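Local coordinates for protein ATP phosphoribosyltransferase regulatory subunit (Bacillus halodurans, PDB 3OD1) that probably serves as the regulatory partner of ATP phosphoribosyltransferase in the first step of histidine biosynthesis and may allow feedback control by histidine, at residues F191-N196 against T270-M275; K195-Y200 against N219-R224. All coordinates share one frame; numbering follows the deposited sequence.

Contact 1: residues F191-N196 against T270-M275; sequences FLYEKN and TLVLHM
Tyr-193 and Leu-192, in the last turn of helix 182-193, lean on the chain running from Thr-270 to Met-275, and they illustrate how one contact can be closely packed on one side and water-bridged on the other. The packed side centres on Val-272. Its two methyls divide the work: CG2 meets Leu-192 CB at 3.7 Å, while CG1 packs on Tyr-193 CB. Since CG of Tyr-193 stands anti to the backbone N (chi1 173°), the ring reaches out along the loop, and CD1 comes to 3.5 Å from Val-272 O. The carbonyl oxygens of Val-272 and Leu-273 lie at the ring edge, near its plane. One face is met by CG of Met-275, present as selenomethionine; SE sits obliquely, 4.8 Å from the ring centroid and 37° off its normal, a Met-aromatic contact. The loop probably corresponds to the start of the Leu-Val-Arg-Gly-Leu-Asp-Tyr-Tyr signature of histidyl-tRNA synthetases, with Leu-273 where those enzymes carry arginine.

Water takes over on the side of Lys-195. With positive phi, it is the C-prime residue of a Schellman motif ending the helix, with Asn-196 N bonded to Phe-191 O at 2.8 Å. The lysine chain lies alongside Leu-271, with NZ 3.7 Å from CD1, and bridging is left to two waters. One donates to Leu-192 O at 2.9 Å and accepts from Lys-195 NZ and Val-272 N, tying the helix end to the loop backbone; the other accepts from NZ and donates to Thr-270 OG1 at 3.1 Å, a hydroxyl also hydrogen-bonded to Asp-268. Leu-192 touches Tyr-200 of helix 197-206, Met-275 reaches back to Arg-189 and Arg-190 of helix 182-193, and Leu-271 and Leu-273 pack on Val-282 and Glu-284 of strand 281-286.

Contact 2: residues K195-Y200 against N219-R224; sequences KNYVGY and NLLSLR
With CG anti to the carbonyl carbon in Tyr-197 (chi1 -64°) but anti to the backbone N in Tyr-200 (chi1 177°), the two rings spread apart from one turn of helix and receive Leu-221 between them. The leucine meets each ring over a face, its branching carbon CG 4.0 Å from the centroid of the Tyr-197 ring and the methyl CD1 4.0 Å from that of Tyr-200, both 18° off the normal, so each is a CH-pi contact. CD2 sits tighter, 3.5 Å from Tyr-200 CD2, and the chi1 of Leu-221 departs from the staggered values.

The leucine wedge lies where the first turn of helix 197-206 packs on the turn near the end of helix 211-220, within the largely helical part between strands 162-167 and 265-268. Asn-196 is the N-cap of helix 197-206, its OD1 accepting from Gly-199 N at 2.8 Å with the donor above the carbonyl plane, and Leu-221 projects from a type I beta turn, Leu-220 to Leu-223.

The polar ends of both tyrosines find partners outside the two segments. Tyr-200 OH bonds to Leu-217 O while lying 3.6 Å from Leu-220 CD2. An alanine in place of Tyr-200 would probably leave that carbonyl without its hydroxyl mate and open a gap beside the Leu-221 methyls. At the Arg-224 end, Tyr-197 OH, hydrogen-bonded to Thr-270 OG1, lies over one face of the guanidinium, whose plane is nearly perpendicular to the ring; NE is 3.3 Å from OH but angled too poorly to bond, and instead forms a salt bridge with Asp-268.

Overall arrangement
Contacts 1 and 2 start from the same turn, Lys-195 and Asn-196, between helix 182-193 and helix 197-206, and their centres are about 9 Å apart. They meet directly where Thr-270 OG1 and Tyr-197 OH stand 2.7 Å apart, a probable hydrogen bond. Asp-268 adds a second link, pairing with Thr-270 and with Arg-224. Packing follows suit, since Phe-191 CE1 lies 3.5 Å from Gly-199 C and Leu-192 touches Leu-221. Segments 191-196, 195-200 and 219-224 belong to the largely helical part between strands 162-167 and 265-268; 270-275 is the loop just after the latter and, by family likeness, probably corresponds to part of a synthetase active-site signature.

Contact 1: residues F191-N196 against T270-M275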
ATOM      1  N   PHE B 191     -26.719  22.095  12.110  1.00 40.93           N
ATOM      2  CA  PHE B 191     -27.492  22.223  10.871  1.00 41.11           C
ATOM      3  C   PHE B 191     -26.572  22.420   9.664  1.00 42.03           C
ATOM      4  O   PHE B 191     -26.778  21.809   8.615  1.00 41.27           O
ATOM      5  CB  PHE B 191     -28.512  23.360  10.954  1.00 48.53           C
ATOM      6  CG  PHE B 191     -29.695  23.047  11.823  1.00 57.18           C
ATOM      7  CD1 PHE B 191     -30.648  22.131  11.413  1.00 57.47           C
ATOM      8  CD2 PHE B 191     -29.853  23.667  13.054  1.00 63.40           C
ATOM      9  CE1 PHE B 191     -31.740  21.837  12.211  1.00 63.77           C
ATOM     10  CE2 PHE B 191     -30.947  23.379  13.863  1.00 65.38           C
ATOM     11  CZ  PHE B 191     -31.888  22.463  13.443  1.00 67.02           C
ATOM     12  N   LEU B 192     -25.561  23.270   9.820  1.00 37.30           N
ATOM     13  CA  LEU B 192     -24.606  23.540   8.742  1.00 40.02           C
ATOM     14  C   LEU B 192     -23.776  22.304   8.437  1.00 42.76           C
ATOM     15  O   LEU B 192     -23.572  21.945   7.279  1.00 40.69           O
ATOM     16  CB  LEU B 192     -23.682  24.707   9.109  1.00 40.78           C
ATOM     17  CG  LEU B 192     -24.382  26.051   9.351  1.00 42.60           C
ATOM     18  CD1 LEU B 192     -23.438  27.061   9.992  1.00 44.81           C
ATOM     19  CD2 LEU B 192     -24.957  26.594   8.045  1.00 46.81           C
ATOM     20  N   TYR B 193     -23.297  21.657   9.489  1.00 38.55           N
ATOM     21  CA  TYR B 193     -22.505  20.447   9.350  1.00 40.14           C
ATOM     22  C   TYR B 193     -23.252  19.390   8.535  1.00 43.96           C
ATOM     23  O   TYR B 193     -22.669  18.694   7.696  1.00 43.65           O
ATOM     24  CB  TYR B 193     -22.171  19.920  10.743  1.00 41.59           C
ATOM     25  CG  TYR B 193     -21.497  18.577  10.763  1.00 42.84           C
ATOM     26  CD1 TYR B 193     -20.206  18.417  10.274  1.00 38.41           C
ATOM     27  CD2 TYR B 193     -22.140  17.470  11.306  1.00 49.64           C
ATOM     28  CE1 TYR B 193     -19.579  17.176  10.306  1.00 41.76           C
ATOM     29  CE2 TYR B 193     -21.532  16.236  11.343  1.00 51.88           C
ATOM     30  CZ  TYR B 193     -20.254  16.089  10.841  1.00 50.83           C
ATOM     31  OH  TYR B 193     -19.653  14.851  10.887  1.00 52.46           O
ATOM     32  N   GLU B 194     -24.553  19.282   8.769  1.00 50.69           N
ATOM     33  CA  GLU B 194     -25.359  18.297   8.061  1.00 55.63           C
ATOM     34  C   GLU B 194     -25.967  18.891   6.795  1.00 57.37           C
ATOM     35  O   GLU B 194     -26.766  18.243   6.117  1.00 55.62           O
ATOM     36  CB  GLU B 194     -26.442  17.749   8.986  1.00 58.82           C
ATOM     37  CG  GLU B 194     -25.868  16.964  10.152  1.00 63.94           C
ATOM     38  CD  GLU B 194     -26.878  16.730  11.246  1.00 73.44           C
ATOM     39  OE1 GLU B 194     -28.059  17.076  11.038  1.00 75.50           O
ATOM     40  OE2 GLU B 194     -26.489  16.202  12.312  1.00 81.17           O
ATOM     41  N   LYS B 195     -25.576  20.126   6.489  1.00 51.07           N
ATOM     42  CA  LYS B 195     -26.034  20.828   5.286  1.00 54.86           C
ATOM     43  C   LYS B 195     -27.556  20.883   5.193  1.00 56.42           C
ATOM     44  O   LYS B 195     -28.140  20.850   4.110  1.00 62.53           O
ATOM     45  CB  LYS B 195     -25.400  20.221   4.032  1.00 55.52           C
ATOM     46  CG  LYS B 195     -23.884  20.255   4.108  1.00 53.08           C
ATOM     47  CD  LYS B 195     -23.245  19.669   2.885  1.00 57.62           C
ATOM     48  CE  LYS B 195     -21.761  19.433   3.115  1.00 54.02           C
ATOM     49  NZ  LYS B 195     -21.016  20.684   3.379  1.00 48.58           N
ATOM     50  N   ASN B 196     -28.186  20.989   6.355  1.00 50.58           N
ATOM     51  CA  ASN B 196     -29.629  21.096   6.446  1.00 58.13           C
ATOM     52  C   ASN B 196     -30.085  22.562   6.568  1.00 59.44           C
ATOM     53  O   ASN B 196     -30.391  23.038   7.668  1.00 55.44           O
ATOM     54  CB  ASN B 196     -30.109  20.267   7.640  1.00 58.38           C
ATOM     55  CG  ASN B 196     -31.612  20.223   7.752  1.00 60.70           C
ATOM     56  OD1 ASN B 196     -32.328  20.788   6.925  1.00 64.14           O
ATOM     57  ND2 ASN B 196     -32.102  19.550   8.783  1.00 58.99           N
ATOM     58  N   THR B 270     -20.660  28.581   4.399  1.00 43.53           N
ATOM     59  CA  THR B 270     -21.524  27.702   5.189  1.00 39.69           C
ATOM     60  C   THR B 270     -20.793  26.401   5.538  1.00 41.12           C
ATOM     61  O   THR B 270     -21.302  25.569   6.290  1.00 41.64           O
ATOM     62  CB  THR B 270     -22.838  27.354   4.462  1.00 35.75           C
ATOM     63  OG1 THR B 270     -22.575  26.425   3.412  1.00 40.53           O
ATOM     64  CG2 THR B 270     -23.486  28.618   3.898  1.00 32.60           C
ATOM     65  N   LEU B 271     -19.590  26.246   5.002  1.00 37.60           N
ATOM     66  CA  LEU B 271     -18.883  24.971   5.093  1.00 35.77           C
ATOM     67  C   LEU B 271     -18.435  24.672   6.517  1.00 40.60           C
ATOM     68  O   LEU B 271     -17.659  25.423   7.101  1.00 40.02           O
ATOM     69  CB  LEU B 271     -17.680  24.963   4.146  1.00 42.53           C
ATOM     70  CG  LEU B 271     -16.921  23.642   4.006  1.00 45.80           C
ATOM     71  CD1 LEU B 271     -17.803  22.568   3.356  1.00 44.83           C
ATOM     72  CD2 LEU B 271     -15.650  23.856   3.207  1.00 41.50           C
ATOM     73  N   VAL B 272     -18.943  23.576   7.072  1.00 37.95           N
ATOM     74  CA  VAL B 272     -18.504  23.073   8.366  1.00 37.56           C
ATOM     75  C   VAL B 272     -18.104  21.610   8.176  1.00 41.06           C
ATOM     76  O   VAL B 272     -18.959  20.756   7.929  1.00 36.80           O
ATOM     77  CB  VAL B 272     -19.633  23.154   9.417  1.00 42.28           C
ATOM     78  CG1 VAL B 272     -19.229  22.418  10.715  1.00 40.43           C
ATOM     79  CG2 VAL B 272     -20.025  24.613   9.697  1.00 43.56           C
ATOM     80  N   LEU B 273     -16.811  21.312   8.262  1.00 39.40           N
ATOM     81  CA  LEU B 273     -16.339  19.958   7.942  1.00 30.95           C
ATOM     82  C   LEU B 273     -16.402  19.037   9.156  1.00 38.06           C
ATOM     83  O   LEU B 273     -16.328  17.819   9.033  1.00 35.32           O
ATOM     84  CB  LEU B 273     -14.909  19.991   7.373  1.00 32.91           C
ATOM     85  CG  LEU B 273     -14.642  20.544   5.958  1.00 36.10           C
ATOM     86  CD1 LEU B 273     -13.159  20.428   5.614  1.00 38.31           C
ATOM     87  CD2 LEU B 273     -15.460  19.811   4.908  1.00 37.73           C
ATOM     88  N   HIS B 274     -16.552  19.629  10.336  1.00 38.03           N
ATOM     89  CA  HIS B 274     -16.432  18.890  11.578  1.00 39.74           C
ATOM     90  C   HIS B 274     -16.926  19.806  12.690  1.00 38.28           C
ATOM     91  O   HIS B 274     -16.833  21.029  12.575  1.00 41.95           O
ATOM     92  CB  HIS B 274     -14.964  18.504  11.796  1.00 39.59           C
ATOM     93  CG  HIS B 274     -14.760  17.404  12.791  1.00 38.74           C
ATOM     94  ND1 HIS B 274     -14.869  17.604  14.150  1.00 39.39           N
ATOM     95  CD2 HIS B 274     -14.426  16.101  12.627  1.00 40.50           C
ATOM     96  CE1 HIS B 274     -14.626  16.468  14.781  1.00 39.02           C
ATOM     97  NE2 HIS B 274     -14.358  15.540  13.880  1.00 39.93           N
HETATM   98  N   MSE B 275     -17.461  19.238  13.763  1.00 39.98           N
HETATM   99  CA  MSE B 275     -17.959  20.078  14.849  1.00 43.03           C
HETATM  100  C   MSE B 275     -16.854  20.770  15.657  1.00 47.40           C
HETATM  101  O   MSE B 275     -17.103  21.816  16.263  1.00 45.70           O
HETATM  102  CB  MSE B 275     -18.912  19.297  15.765  1.00 40.82           C
HETATM  103  CG  MSE B 275     -20.201  18.845  15.078  1.00 36.32           C
HETATM  104 SE   MSE B 275     -21.343  20.350  14.565  0.59 45.54          SE
HETATM  105  CE  MSE B 275     -21.913  20.919  16.358  1.00 42.45           C
TER
HETATM  106  O   HOH W   1     -20.994  21.770   6.014  1.00 40.15           O
HETATM  107  O   HOH W   2     -21.790  23.490   2.805  1.00 41.98           O

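Contact 2: residues K195-Y200 against N219-R224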
ATOM      1  N   LYS B 195     -25.576  20.126   6.489  1.00 51.07           N
ATOM      2  CA  LYS B 195     -26.034  20.828   5.286  1.00 54.86           C
ATOM      3  C   LYS B 195     -27.556  20.883   5.193  1.00 56.42           C
ATOM      4  O   LYS B 195     -28.140  20.850   4.110  1.00 62.53           O
ATOM      5  CB  LYS B 195     -25.400  20.221   4.032  1.00 55.52           C
ATOM      6  CG  LYS B 195     -23.884  20.255   4.108  1.00 53.08           C
ATOM      7  CD  LYS B 195     -23.245  19.669   2.885  1.00 57.62           C
ATOM      8  CE  LYS B 195     -21.761  19.433   3.115  1.00 54.02           C
ATOM      9  NZ  LYS B 195     -21.016  20.684   3.379  1.00 48.58           N
ATOM     10  N   ASN B 196     -28.186  20.989   6.355  1.00 50.58           N
ATOM     11  CA  ASN B 196     -29.629  21.096   6.446  1.00 58.13           C
ATOM     12  C   ASN B 196     -30.085  22.562   6.568  1.00 59.44           C
ATOM     13  O   ASN B 196     -30.391  23.038   7.668  1.00 55.44           O
ATOM     14  CB  ASN B 196     -30.109  20.267   7.640  1.00 58.38           C
ATOM     15  CG  ASN B 196     -31.612  20.223   7.752  1.00 60.70           C
ATOM     16  OD1 ASN B 196     -32.328  20.788   6.925  1.00 64.14           O
ATOM     17  ND2 ASN B 196     -32.102  19.550   8.783  1.00 58.99           N
ATOM     18  N   TYR B 197     -30.123  23.275   5.442  1.00 55.53           N
ATOM     19  CA  TYR B 197     -30.522  24.684   5.443  1.00 58.41           C
ATOM     20  C   TYR B 197     -31.991  24.833   5.816  1.00 60.02           C
ATOM     21  O   TYR B 197     -32.389  25.811   6.452  1.00 57.98           O
ATOM     22  CB  TYR B 197     -30.294  25.332   4.073  1.00 55.00           C
ATOM     23  CG  TYR B 197     -28.851  25.405   3.605  1.00 55.73           C
ATOM     24  CD1 TYR B 197     -27.822  24.804   4.325  1.00 46.47           C
ATOM     25  CD2 TYR B 197     -28.523  26.079   2.427  1.00 54.06           C
ATOM     26  CE1 TYR B 197     -26.504  24.874   3.877  1.00 47.90           C
ATOM     27  CE2 TYR B 197     -27.220  26.158   1.978  1.00 49.65           C
ATOM     28  CZ  TYR B 197     -26.214  25.550   2.701  1.00 52.27           C
ATOM     29  OH  TYR B 197     -24.923  25.631   2.234  1.00 47.24           O
ATOM     30  N   VAL B 198     -32.800  23.867   5.402  1.00 56.81           N
ATOM     31  CA  VAL B 198     -34.223  23.896   5.702  1.00 60.99           C
ATOM     32  C   VAL B 198     -34.422  23.908   7.213  1.00 61.32           C
ATOM     33  O   VAL B 198     -35.132  24.758   7.749  1.00 62.30           O
ATOM     34  CB  VAL B 198     -34.955  22.690   5.071  1.00 62.76           C
ATOM     35  CG1 VAL B 198     -36.408  22.659   5.504  1.00 64.41           C
ATOM     36  CG2 VAL B 198     -34.848  22.747   3.553  1.00 61.36           C
ATOM     37  N   GLY B 199     -33.782  22.964   7.897  1.00 65.49           N
ATOM     38  CA  GLY B 199     -33.849  22.888   9.345  1.00 64.31           C
ATOM     39  C   GLY B 199     -33.246  24.125   9.987  1.00 66.25           C
ATOM     40  O   GLY B 199     -33.755  24.637  10.985  1.00 65.13           O
ATOM     41  N   TYR B 200     -32.159  24.605   9.393  1.00 62.98           N
ATOM     42  CA  TYR B 200     -31.447  25.780   9.872  1.00 60.77           C
ATOM     43  C   TYR B 200     -32.328  27.026   9.840  1.00 65.70           C
ATOM     44  O   TYR B 200     -32.394  27.766  10.826  1.00 65.68           O
ATOM     45  CB  TYR B 200     -30.186  25.984   9.035  1.00 58.35           C
ATOM     46  CG  TYR B 200     -29.369  27.212   9.361  1.00 57.90           C
ATOM     47  CD1 TYR B 200     -28.196  27.115  10.102  1.00 56.98           C
ATOM     48  CD2 TYR B 200     -29.744  28.465   8.892  1.00 58.71           C
ATOM     49  CE1 TYR B 200     -27.432  28.229  10.381  1.00 53.63           C
ATOM     50  CE2 TYR B 200     -28.990  29.586   9.169  1.00 55.92           C
ATOM     51  CZ  TYR B 200     -27.837  29.463   9.914  1.00 54.89           C
ATOM     52  OH  TYR B 200     -27.084  30.580  10.181  1.00 49.68           O
ATOM     53  N   ASN B 219     -28.554  35.335   6.486  1.00 55.67           N
ATOM     54  CA  ASN B 219     -27.729  35.741   5.351  1.00 58.10           C
ATOM     55  C   ASN B 219     -26.422  34.956   5.220  1.00 53.35           C
ATOM     56  O   ASN B 219     -25.791  34.962   4.163  1.00 56.17           O
ATOM     57  CB  ASN B 219     -27.468  37.251   5.382  1.00 66.29           C
ATOM     58  CG  ASN B 219     -28.670  38.056   4.912  1.00 76.14           C
ATOM     59  OD1 ASN B 219     -29.338  37.685   3.944  1.00 77.90           O
ATOM     60  ND2 ASN B 219     -28.954  39.158   5.599  1.00 78.11           N
ATOM     61  N   LEU B 220     -26.020  34.281   6.294  1.00 48.31           N
ATOM     62  CA  LEU B 220     -24.857  33.395   6.249  1.00 47.12           C
ATOM     63  C   LEU B 220     -25.009  32.397   5.117  1.00 45.87           C
ATOM     64  O   LEU B 220     -24.077  32.169   4.360  1.00 47.00           O
ATOM     65  CB  LEU B 220     -24.702  32.640   7.568  1.00 45.67           C
ATOM     66  CG  LEU B 220     -23.677  31.503   7.593  1.00 46.39           C
ATOM     67  CD1 LEU B 220     -22.293  32.006   7.187  1.00 42.06           C
ATOM     68  CD2 LEU B 220     -23.653  30.892   8.982  1.00 42.01           C
ATOM     69  N   LEU B 221     -26.200  31.814   5.008  1.00 53.02           N
ATOM     70  CA  LEU B 221     -26.501  30.800   3.994  1.00 48.77           C
ATOM     71  C   LEU B 221     -26.297  31.293   2.564  1.00 45.47           C
ATOM     72  O   LEU B 221     -26.114  30.499   1.644  1.00 49.65           O
ATOM     73  CB  LEU B 221     -27.937  30.315   4.159  1.00 53.21           C
ATOM     74  CG  LEU B 221     -28.150  28.982   4.873  1.00 60.16           C
ATOM     75  CD1 LEU B 221     -27.126  28.761   5.977  1.00 57.96           C
ATOM     76  CD2 LEU B 221     -29.575  28.897   5.406  1.00 51.16           C
ATOM     77  N   SER B 222     -26.332  32.607   2.378  1.00 45.34           N
ATOM     78  CA  SER B 222     -26.170  33.175   1.047  1.00 48.04           C
ATOM     79  C   SER B 222     -24.711  33.406   0.672  1.00 45.21           C
ATOM     80  O   SER B 222     -24.420  33.741  -0.471  1.00 53.59           O
ATOM     81  CB  SER B 222     -26.943  34.492   0.929  1.00 60.13           C
ATOM     82  OG  SER B 222     -28.285  34.249   0.545  1.00 69.46           O
ATOM     83  N   LEU B 223     -23.802  33.244   1.632  1.00 48.17           N
ATOM     84  CA  LEU B 223     -22.388  33.549   1.404  1.00 45.39           C
ATOM     85  C   LEU B 223     -21.701  32.418   0.648  1.00 48.39           C
ATOM     86  O   LEU B 223     -20.838  31.720   1.185  1.00 48.80           O
ATOM     87  CB  LEU B 223     -21.673  33.828   2.730  1.00 45.00           C
ATOM     88  CG  LEU B 223     -22.252  34.968   3.561  1.00 48.80           C
ATOM     89  CD1 LEU B 223     -21.595  35.041   4.942  1.00 49.19           C
ATOM     90  CD2 LEU B 223     -22.124  36.304   2.809  1.00 55.76           C
ATOM     91  N   ARG B 224     -22.102  32.240  -0.604  1.00 47.57           N
ATOM     92  CA  ARG B 224     -21.621  31.143  -1.425  1.00 44.45           C
ATOM     93  C   ARG B 224     -21.482  31.648  -2.849  1.00 57.20           C
ATOM     94  O   ARG B 224     -22.483  31.915  -3.516  1.00 58.47           O
ATOM     95  CB  ARG B 224     -22.616  29.977  -1.390  1.00 44.99           C
ATOM     96  CG  ARG B 224     -23.161  29.657  -0.004  1.00 48.70           C
ATOM     97  CD  ARG B 224     -24.056  28.426  -0.026  1.00 43.90           C
ATOM     98  NE  ARG B 224     -23.306  27.171  -0.135  1.00 42.73           N
ATOM     99  CZ  ARG B 224     -23.537  26.252  -1.062  1.00 40.94           C
ATOM    100  NH1 ARG B 224     -24.478  26.472  -1.972  1.00 36.77           N
ATOM    101  NH2 ARG B 224     -22.821  25.128  -1.092  1.00 44.32           N
TER